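Local coordinates for protein succinate-semialdehyde dehydrogenase (NAD(P)(+)) (Marinobacter aquaeolei, PDB 3RH9) that probably oxidises succinate semialdehyde to succinate with NAD(P)+ as cofactor, as a member of the aldehyde dehydrogenase family, at residues A53-G58 with K219-H224. Sequence-based numbering, arbitrary orientation.
Sequences AAVEAG and KVLCEH
Val55 meets His224 and Leu221 with its two methyl branches, one for each partner. CG1 of Val55 sits over one face of the imidazole of His224 in a CH-pi contact, 3.9 Å from the ring centroid and 17° off the ring normal. It is displaced toward the rim, on the side of CD2 and NE2: CD2 of His224 lies 3.7 Å from CG1 of Val55, and NE2 follows at nearly the same distance. Because the valine side chain holds CG1 anti to its own backbone N (chi1 -180°), CG2 is left beside that nitrogen and faces the leucine, where CG2 of Val55 comes 4.2 Å from CD1 of Leu221. The valine and histidine side chains reach past each other, which brings the CG1 methyl over the ring face.

The contact joins helix 48-61 to the C-terminal end of helix 214-223, beside the Rossmann-like sheet of the family's NAD(P)-binding domain, which includes strands 178-181 and 229-233; it lies away from the predicted active-site residue Glu256. His224 is the first residue to depart from helical geometry, yet its N still donates to the O of Val220 at 2.8 Å, which keeps the backbone of His224 on the last turn. One residue before Leu221, Val220 packs on Val51 and Val52, extending the apolar seam along helix 48-61, while Val179 of strand 178-181 lies against Val55 and Ala54. No hydrogen bond links the two segments. The carboxylate of Glu56 stays apart from the imidazole, its OE2 being 6.6 Å from NE2 of His224.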
# COMPACT_ATOMS: atom_id res chain seq x y z
N ALA A 53 -23.96 5.73 -11.12
CA ALA A 53 -24.12 5.10 -12.43
C ALA A 53 -22.76 4.76 -13.02
O ALA A 53 -22.56 3.65 -13.54
CB ALA A 53 -24.88 6.02 -13.38
N ALA A 54 -21.84 5.71 -12.96
CA ALA A 54 -20.47 5.49 -13.40
C ALA A 54 -19.93 4.18 -12.85
O ALA A 54 -19.33 3.39 -13.59
CB ALA A 54 -19.58 6.64 -12.96
N VAL A 55 -20.13 3.97 -11.55
CA VAL A 55 -19.63 2.78 -10.88
C VAL A 55 -20.37 1.53 -11.36
O VAL A 55 -19.74 0.52 -11.65
CB VAL A 55 -19.72 2.90 -9.35
CG1 VAL A 55 -19.19 1.65 -8.69
CG2 VAL A 55 -18.94 4.10 -8.86
N GLU A 56 -21.69 1.60 -11.45
CA GLU A 56 -22.47 0.46 -11.91
C GLU A 56 -22.00 0.03 -13.30
O GLU A 56 -21.92 -1.16 -13.60
CB GLU A 56 -23.96 0.76 -11.92
CG GLU A 56 -24.53 1.11 -10.56
CD GLU A 56 -25.91 1.79 -10.64
OE1 GLU A 56 -26.29 2.29 -11.74
OE2 GLU A 56 -26.62 1.81 -9.60
N ALA A 57 -21.67 1.01 -14.14
CA ALA A 57 -21.20 0.73 -15.49
C ALA A 57 -19.89 -0.01 -15.41
O ALA A 57 -19.71 -1.06 -16.06
CB ALA A 57 -21.03 2.00 -16.27
N GLY A 58 -18.98 0.54 -14.62
CA GLY A 58 -17.68 -0.05 -14.46
C GLY A 58 -17.78 -1.46 -13.93
O GLY A 58 -17.06 -2.34 -14.38
N LYS A 219 -17.41 11.55 -2.30
CA LYS A 219 -18.12 10.81 -1.28
C LYS A 219 -18.62 9.45 -1.77
O LYS A 219 -18.58 8.47 -1.04
CB LYS A 219 -19.28 11.64 -0.72
CG LYS A 219 -20.17 10.89 0.25
CD LYS A 219 -21.03 11.84 1.06
CE LYS A 219 -22.10 11.10 1.85
NZ LYS A 219 -23.08 10.42 0.94
N VAL A 220 -19.08 9.39 -3.02
CA VAL A 220 -19.55 8.14 -3.60
C VAL A 220 -18.40 7.14 -3.76
O VAL A 220 -18.51 5.97 -3.35
CB VAL A 220 -20.22 8.39 -4.97
CG1 VAL A 220 -20.58 7.08 -5.67
CG2 VAL A 220 -21.45 9.26 -4.77
N LEU A 221 -17.29 7.62 -4.33
CA LEU A 221 -16.06 6.83 -4.53
C LEU A 221 -15.45 6.25 -3.23
O LEU A 221 -14.92 5.14 -3.24
CB LEU A 221 -15.03 7.67 -5.31
CG LEU A 221 -15.02 7.54 -6.85
CD1 LEU A 221 -16.33 7.03 -7.39
CD2 LEU A 221 -14.60 8.82 -7.56
N CYS A 222 -15.54 6.99 -2.12
CA CYS A 222 -15.10 6.49 -0.81
C CYS A 222 -16.06 5.46 -0.22
O CYS A 222 -15.63 4.49 0.38
CB CYS A 222 -14.94 7.63 0.19
SG CYS A 222 -13.53 8.70 -0.15
N GLU A 223 -17.36 5.68 -0.39
CA GLU A 223 -18.36 4.89 0.30
C GLU A 223 -18.72 3.63 -0.45
O GLU A 223 -19.15 2.66 0.14
CB GLU A 223 -19.63 5.69 0.52
CG GLU A 223 -19.49 6.76 1.58
CD GLU A 223 -20.79 7.54 1.80
OE1 GLU A 223 -21.82 7.19 1.17
OE2 GLU A 223 -20.77 8.50 2.60
N HIS A 224 -18.55 3.65 -1.76
CA HIS A 224 -19.07 2.55 -2.55
C HIS A 224 -18.26 1.28 -2.36
O HIS A 224 -17.04 1.31 -2.42
CB HIS A 224 -19.17 2.91 -4.03
CG HIS A 224 -20.18 2.08 -4.76
ND1 HIS A 224 -21.44 2.55 -5.08
CD2 HIS A 224 -20.15 0.79 -5.17
CE1 HIS A 224 -22.12 1.60 -5.69
NE2 HIS A 224 -21.36 0.52 -5.76